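Holo-[acyl-carrier-protein] synthase (Helicobacter pylori, PDB 5XUK) belongs to the 4'-phosphopantetheinyl transferase superfamily and is modelled as three copies of one small alpha/beta chain with coenzyme A bound. Local coordinates at residues G3-S8 with L49-S54; E25-P30 with G45-K50. All blocks are in the same frame, centred on the assembly; numbering follows the deposited sequence.

Contact 1. Residues G3-S8 with L49-S54; sequences GIDIVS and LKEACS. With COA (coenzyme A), chain B.
Asp-5 and Glu-51 lie across one another, the carboxylate of the strand residue beside the root of the helix residue's chain. Asp-5 OD1 sits 3.3 Å from Glu-51 CB, an oxygen against a methylene. The two carboxylate planes are turned only 20° apart, yet their charged ends do not meet: a bend at chi2 (-69°) swings the glutamate's end off the strand, leaving Glu-51 OE2 5.0 Å from Asp-5 OD1. There Glu-51 OE1 accepts a weak hydrogen bond of 3.4 Å from N8P of coenzyme A. Asp-5 OD1, meanwhile, comes to 3.1 Å from the phosphate oxygen O4A of the same ligand.

Toward the start of the strand the backbones come close. Gly-3, having no side chain, lets its CA approach Ala-52 O to 3.2 Å as a CA-H...O contact, and the methyl CB of Ala-52 rests against the peptide between Gly-3 and Ile-4, 3.8 Å from Gly-3 O. Three residues beyond Glu-51, Ser-54 OG donates to Glu-51 O, 2.6 Å away, which turns the hydroxyl back onto its own helix beside the ligand's CEP methyl.

Around the ligand, Lys-55 forms a salt bridge with Asp-5 OD1 and also bonds coenzyme A, while Ser-102 and His-103 of the second subunit reach it from across the interface. Two acidic side chains and a pyrophosphate thus share a buried site at a subunit boundary; Lys-55 probably offsets part of that negative charge, and the bend in Glu-51 keeps the two carboxylates apart.

Contact 2. Residues E25-P30 with G45-K50; sequences ERFLSP and GFFALK
Two first torsions set the rings of Phe-27 and Phe-47 at a right angle. Phe-27 has its CG in the crowded position between backbone N and carbonyl carbon (chi1 72°), which turns a face of its ring to the helix; the ring of Phe-47 swings out opposite its own backbone N (chi1 -172°) and presents an edge. The result is a T-shaped pair, planes 89° apart and centroids separated by 5.0 Å. Phe-47 CD1 is the atom that does the pointing: it stands 3.6 Å above the plane of the Phe-27 ring, over its centre. Phe-47 CB adds to the grip, 3.7 Å from Phe-27 CE2 at the rim.

Next along the chain, Leu-28 packs on Phe-46. Its CD2 methyl reaches Phe-46 CB at 3.8 Å and lies by the edge of that ring, near its plane, while also brushing Lys-50 CE at 4.1 Å. The chain of Lys-50, extended beyond CG, passes alongside Leu-28 to reach the backbone, and its NZ donates to Phe-27 O at 2.7 Å, nearly along the C=O axis. The same ammonium is claimed by the carbonyls of Phe-67 and Ile-70 and by a salt bridge to Glu-32, whose carboxylate also takes the N-H of Ser-29 at the start of helix 30-36.

Phe-46 belongs to the coenzyme A pocket, and Leu-28 packs at the edge of its ring. A buried charge gathered by carbonyls and one carboxylate ties segment 25-30 to helix 40-56, and its positive charge is probably well compensated.

Both contacts are buried and both use helix 40-56, sharing Leu-49 and Lys-50, so they sample successive turns of one helix. In contact 1 the helix lies against strand 2-8, with a second subunit close by; in contact 2 it meets segment 25-30, and no other chain touches either segment. Both border coenzyme A, contact 1 through Asp-5 and Glu-51, contact 2 through the ring of Phe-46. The chemistry differs: acidic groups and small residues in the first, aromatic rings and a lysine with four polar partners in the second. They also meet directly, Val-7 CG2 packing on Phe-47 CD2 at 3.8 Å, which joins the strand to the aromatic cluster.

Contact 1. Residues G3-S8 with L49-S54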
loop_
_atom_site.group_PDB
_atom_site.type_symbol
_atom_site.label_atom_id
_atom_site.label_comp_id
_atom_site.label_asym_id
_atom_site.label_seq_id
_atom_site.Cartn_x
_atom_site.Cartn_y
_atom_site.Cartn_z
ATOM N N GLY A 3 -3.446 -7.776 1.229
ATOM C CA GLY A 3 -3.466 -7.254 2.603
ATOM C C GLY A 3 -2.440 -6.167 2.768
ATOM O O GLY A 3 -1.438 -6.166 2.065
ATOM N N ILE A 4 -2.674 -5.239 3.688
ATOM C CA ILE A 4 -1.806 -4.061 3.847
ATOM C C ILE A 4 -1.831 -3.717 5.289
ATOM O O ILE A 4 -2.790 -4.032 5.967
ATOM C CB ILE A 4 -2.272 -2.814 2.994
ATOM C CG1 ILE A 4 -1.188 -1.750 2.920
ATOM C CG2 ILE A 4 -3.530 -2.147 3.538
ATOM C CD1 ILE A 4 -1.353 -0.789 1.744
ATOM N N ASP A 5 -0.789 -3.061 5.764
ATOM C CA ASP A 5 -0.719 -2.677 7.169
ATOM C C ASP A 5 0.234 -1.523 7.353
ATOM O O ASP A 5 1.274 -1.459 6.704
ATOM C CB ASP A 5 -0.233 -3.874 7.997
ATOM C CG ASP A 5 -0.730 -3.838 9.405
ATOM O OD1 ASP A 5 -1.894 -4.230 9.614
ATOM O OD2 ASP A 5 0.023 -3.420 10.307
ATOM N N ILE A 6 -0.099 -0.616 8.244
ATOM C CA ILE A 6 0.745 0.541 8.508
ATOM C C ILE A 6 0.925 0.549 9.997
ATOM O O ILE A 6 -0.037 0.370 10.725
ATOM C CB ILE A 6 0.115 1.872 8.009
ATOM C CG1 ILE A 6 0.997 3.061 8.383
ATOM C CG2 ILE A 6 -1.283 2.078 8.574
ATOM C CD1 ILE A 6 0.737 4.289 7.520
ATOM N N VAL A 7 2.168 0.683 10.444
ATOM C CA VAL A 7 2.489 0.598 11.867
ATOM C C VAL A 7 3.351 1.777 12.240
ATOM O O VAL A 7 4.226 2.185 11.461
ATOM C CB VAL A 7 3.229 -0.730 12.189
ATOM C CG1 VAL A 7 3.822 -0.714 13.585
ATOM C CG2 VAL A 7 2.291 -1.916 12.030
ATOM N N SER A 8 3.091 2.340 13.412
ATOM C CA SER A 8 3.966 3.336 14.011
ATOM C C SER A 8 5.224 2.648 14.534
ATOM O O SER A 8 5.136 1.713 15.360
ATOM C CB SER A 8 3.264 4.015 15.172
ATOM O OG SER A 8 4.162 4.835 15.907
ATOM N N LEU A 49 4.403 -6.605 7.967
ATOM C CA LEU A 49 4.296 -7.617 6.917
ATOM C C LEU A 49 3.518 -8.842 7.363
ATOM O O LEU A 49 2.865 -9.489 6.550
ATOM C CB LEU A 49 5.699 -8.030 6.450
ATOM C CG LEU A 49 5.812 -9.134 5.407
ATOM C CD1 LEU A 49 5.051 -8.716 4.177
ATOM C CD2 LEU A 49 7.274 -9.401 5.070
ATOM N N LYS A 50 3.623 -9.196 8.641
ATOM C CA LYS A 50 2.912 -10.363 9.141
ATOM C C LYS A 50 1.430 -10.023 9.301
ATOM O O LYS A 50 0.558 -10.782 8.916
ATOM C CB LYS A 50 3.524 -10.831 10.461
ATOM C CG LYS A 50 4.910 -11.440 10.286
ATOM C CD LYS A 50 5.245 -12.446 11.390
ATOM C CE LYS A 50 6.657 -13.020 11.221
ATOM N NZ LYS A 50 6.879 -14.314 11.945
ATOM N N GLU A 51 1.145 -8.873 9.871
ATOM C CA GLU A 51 -0.226 -8.377 9.870
ATOM C C GLU A 51 -0.822 -8.353 8.461
ATOM O O GLU A 51 -1.912 -8.864 8.251
ATOM C CB GLU A 51 -0.281 -6.997 10.486
ATOM C CG GLU A 51 0.045 -6.960 11.967
ATOM C CD GLU A 51 -1.014 -7.628 12.835
ATOM O OE1 GLU A 51 -1.052 -7.328 14.049
ATOM O OE2 GLU A 51 -1.808 -8.437 12.311
ATOM N N ALA A 52 -0.069 -7.830 7.488
ATOM C CA ALA A 52 -0.564 -7.659 6.119
ATOM C C ALA A 52 -0.862 -8.996 5.476
ATOM O O ALA A 52 -1.784 -9.121 4.655
ATOM C CB ALA A 52 0.456 -6.892 5.284
ATOM N N CYS A 53 -0.036 -9.986 5.810
ATOM C CA CYS A 53 -0.224 -11.360 5.351
ATOM C C CYS A 53 -1.504 -11.985 5.911
ATOM O O CYS A 53 -2.173 -12.763 5.217
ATOM C CB CYS A 53 0.947 -12.238 5.794
ATOM S SG CYS A 53 0.930 -13.851 4.982
ATOM N N SER A 54 -1.804 -11.683 7.174
ATOM C CA SER A 54 -2.972 -12.252 7.832
ATOM C C SER A 54 -4.241 -11.624 7.263
ATOM O O SER A 54 -5.238 -12.315 7.099
ATOM C CB SER A 54 -2.904 -12.100 9.347
ATOM O OG SER A 54 -2.902 -10.746 9.809
HETATM N N1A COA B . -9.116 -9.956 7.238
HETATM C C2A COA B . -8.785 -8.845 6.546
HETATM N N3A COA B . -8.820 -7.614 7.086
HETATM C C4A COA B . -9.212 -7.439 8.360
HETATM C C5A COA B . -9.588 -8.606 9.169
HETATM C C6A COA B . -9.515 -9.927 8.521
HETATM N N6A COA B . -9.837 -11.064 9.191
HETATM N N7A COA B . -9.932 -8.137 10.380
HETATM C C8A COA B . -9.781 -6.785 10.376
HETATM N N9A COA B . -9.358 -6.379 9.148
HETATM C C1B COA B . -9.116 -4.993 8.733
HETATM C C2B COA B . -10.369 -4.152 9.002
HETATM O O2B COA B . -10.788 -3.422 7.848
HETATM C C3B COA B . -9.970 -3.179 10.085
HETATM O O3B COA B . -10.478 -1.861 9.901
HETATM P P3B COA B . -12.010 -1.456 10.264
HETATM O O7A COA B . -12.364 -2.329 11.450
HETATM O O8A COA B . -11.927 -0.004 10.660
HETATM O O9A COA B . -12.731 -1.762 8.963
HETATM C C4B COA B . -8.468 -3.167 9.954
HETATM O O4B COA B . -8.061 -4.462 9.520
HETATM C C5B COA B . -7.785 -2.788 11.246
HETATM O O5B COA B . -6.731 -1.958 10.810
HETATM P P1A COA B . -5.319 -1.947 11.515
HETATM O O1A COA B . -5.548 -1.002 12.676
HETATM O O2A COA B . -4.199 -1.711 10.531
HETATM O O3A COA B . -5.188 -3.477 11.915
HETATM P P2A COA B . -4.208 -3.919 13.100
HETATM O O4A COA B . -2.774 -3.947 12.590
HETATM O O5A COA B . -4.553 -3.074 14.313
HETATM O O6A COA B . -4.764 -5.424 13.330
HETATM C CBP COA B . -5.616 -7.653 12.754
HETATM C CCP COA B . -5.515 -6.177 12.358
HETATM C CDP COA B . -7.052 -8.138 12.626
HETATM C CEP COA B . -4.746 -8.483 11.820
HETATM C CAP COA B . -5.172 -7.792 14.222
HETATM O OAP COA B . -6.264 -7.452 15.083
HETATM C C9P COA B . -4.688 -9.157 14.603
HETATM O O9P COA B . -5.290 -10.160 14.250
HETATM N N8P COA B . -3.588 -9.175 15.358
#

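Contact 2. Residues E25-P30 with G45-K50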
loop_
_atom_site.group_PDB
_atom_site.type_symbol
_atom_site.label_atom_id
_atom_site.label_comp_id
_atom_site.label_asym_id
_atom_site.label_seq_id
_atom_site.Cartn_x
_atom_site.Cartn_y
_atom_site.Cartn_z
ATOM N N GLU A 25 9.680 -12.150 20.709
ATOM C CA GLU A 25 9.702 -13.584 20.472
ATOM C C GLU A 25 8.325 -14.162 20.247
ATOM O O GLU A 25 8.199 -15.271 19.752
ATOM C CB GLU A 25 10.472 -14.288 21.589
ATOM C CG GLU A 25 11.960 -13.959 21.515
ATOM C CD GLU A 25 12.760 -14.404 22.725
ATOM O OE1 GLU A 25 13.956 -14.038 22.792
ATOM O OE2 GLU A 25 12.208 -15.103 23.606
ATOM N N ARG A 26 7.296 -13.382 20.563
ATOM C CA ARG A 26 5.919 -13.697 20.161
ATOM C C ARG A 26 5.726 -13.657 18.644
ATOM O O ARG A 26 5.081 -14.538 18.094
ATOM C CB ARG A 26 4.911 -12.755 20.839
ATOM C CG ARG A 26 4.656 -13.063 22.314
ATOM C CD ARG A 26 4.027 -11.877 23.043
ATOM N NE ARG A 26 3.924 -12.092 24.492
ATOM C CZ ARG A 26 3.533 -11.176 25.384
ATOM N NH1 ARG A 26 3.481 -11.493 26.674
ATOM N NH2 ARG A 26 3.196 -9.944 25.003
ATOM N N PHE A 27 6.274 -12.660 17.950
ATOM C CA PHE A 27 6.053 -12.609 16.484
ATOM C C PHE A 27 7.251 -12.893 15.588
ATOM O O PHE A 27 7.072 -13.215 14.401
ATOM C CB PHE A 27 5.339 -11.308 16.051
ATOM C CG PHE A 27 6.186 -10.077 16.125
ATOM C CD1 PHE A 27 6.362 -9.419 17.321
ATOM C CD2 PHE A 27 6.774 -9.545 14.973
ATOM C CE1 PHE A 27 7.148 -8.281 17.388
ATOM C CE2 PHE A 27 7.548 -8.396 15.033
ATOM C CZ PHE A 27 7.739 -7.766 16.246
ATOM N N LEU A 28 8.464 -12.822 16.134
ATOM C CA LEU A 28 9.661 -13.114 15.332
ATOM C C LEU A 28 10.352 -14.385 15.794
ATOM O O LEU A 28 10.687 -14.536 16.963
ATOM C CB LEU A 28 10.635 -11.924 15.360
ATOM C CG LEU A 28 10.113 -10.639 14.696
ATOM C CD1 LEU A 28 11.204 -9.586 14.612
ATOM C CD2 LEU A 28 9.553 -10.935 13.307
ATOM N N SER A 29 10.562 -15.296 14.851
ATOM C CA SER A 29 11.476 -16.414 15.029
ATOM C C SER A 29 12.920 -15.913 15.084
ATOM O O SER A 29 13.209 -14.869 14.512
ATOM C CB SER A 29 11.391 -17.330 13.814
ATOM O OG SER A 29 12.093 -16.724 12.720
ATOM N N PRO A 30 13.845 -16.697 15.699
ATOM C CA PRO A 30 15.269 -16.331 15.817
ATOM C C PRO A 30 15.938 -15.844 14.532
ATOM O O PRO A 30 16.650 -14.851 14.574
ATOM C CB PRO A 30 15.916 -17.637 16.297
ATOM C CG PRO A 30 14.866 -18.221 17.181
ATOM C CD PRO A 30 13.566 -17.945 16.445
ATOM N N GLY A 45 8.639 -3.225 10.508
ATOM C CA GLY A 45 8.383 -3.723 9.165
ATOM C C GLY A 45 7.966 -5.166 9.049
ATOM O O GLY A 45 7.040 -5.489 8.293
ATOM N N PHE A 46 8.653 -6.058 9.775
ATOM C CA PHE A 46 8.280 -7.470 9.791
ATOM C C PHE A 46 6.939 -7.624 10.474
ATOM O O PHE A 46 6.114 -8.417 10.060
ATOM C CB PHE A 46 9.343 -8.342 10.498
ATOM C CG PHE A 46 10.598 -8.567 9.684
ATOM C CD1 PHE A 46 10.921 -7.746 8.590
ATOM C CD2 PHE A 46 11.487 -9.585 10.035
ATOM C CE1 PHE A 46 12.080 -7.961 7.848
ATOM C CE2 PHE A 46 12.652 -9.795 9.306
ATOM C CZ PHE A 46 12.952 -8.982 8.213
ATOM N N PHE A 47 6.712 -6.865 11.517
ATOM C CA PHE A 47 5.413 -6.881 12.167
ATOM C C PHE A 47 4.320 -6.495 11.164
ATOM O O PHE A 47 3.308 -7.177 11.049
ATOM C CB PHE A 47 5.400 -5.903 13.335
ATOM C CG PHE A 47 4.160 -5.993 14.175
ATOM C CD1 PHE A 47 4.078 -6.916 15.216
ATOM C CD2 PHE A 47 3.062 -5.166 13.916
ATOM C CE1 PHE A 47 2.929 -7.009 15.984
ATOM C CE2 PHE A 47 1.905 -5.256 14.688
ATOM C CZ PHE A 47 1.841 -6.175 15.724
ATOM N N ALA A 48 4.560 -5.417 10.408
ATOM C CA ALA A 48 3.573 -4.899 9.472
ATOM C C ALA A 48 3.334 -5.939 8.382
ATOM O O ALA A 48 2.191 -6.183 7.964
ATOM C CB ALA A 48 4.042 -3.565 8.892
ATOM N N LEU A 49 4.403 -6.605 7.967
ATOM C CA LEU A 49 4.296 -7.617 6.917
ATOM C C LEU A 49 3.518 -8.842 7.363
ATOM O O LEU A 49 2.865 -9.489 6.550
ATOM C CB LEU A 49 5.699 -8.030 6.450
ATOM C CG LEU A 49 5.812 -9.134 5.407
ATOM C CD1 LEU A 49 5.051 -8.716 4.177
ATOM C CD2 LEU A 49 7.274 -9.401 5.070
ATOM N N LYS A 50 3.623 -9.196 8.641
ATOM C CA LYS A 50 2.912 -10.363 9.141
ATOM C C LYS A 50 1.430 -10.023 9.301
ATOM O O LYS A 50 0.558 -10.782 8.916
ATOM C CB LYS A 50 3.524 -10.831 10.461
ATOM C CG LYS A 50 4.910 -11.440 10.286
ATOM C CD LYS A 50 5.245 -12.446 11.390
ATOM C CE LYS A 50 6.657 -13.020 11.221
ATOM N NZ LYS A 50 6.879 -14.314 11.945
#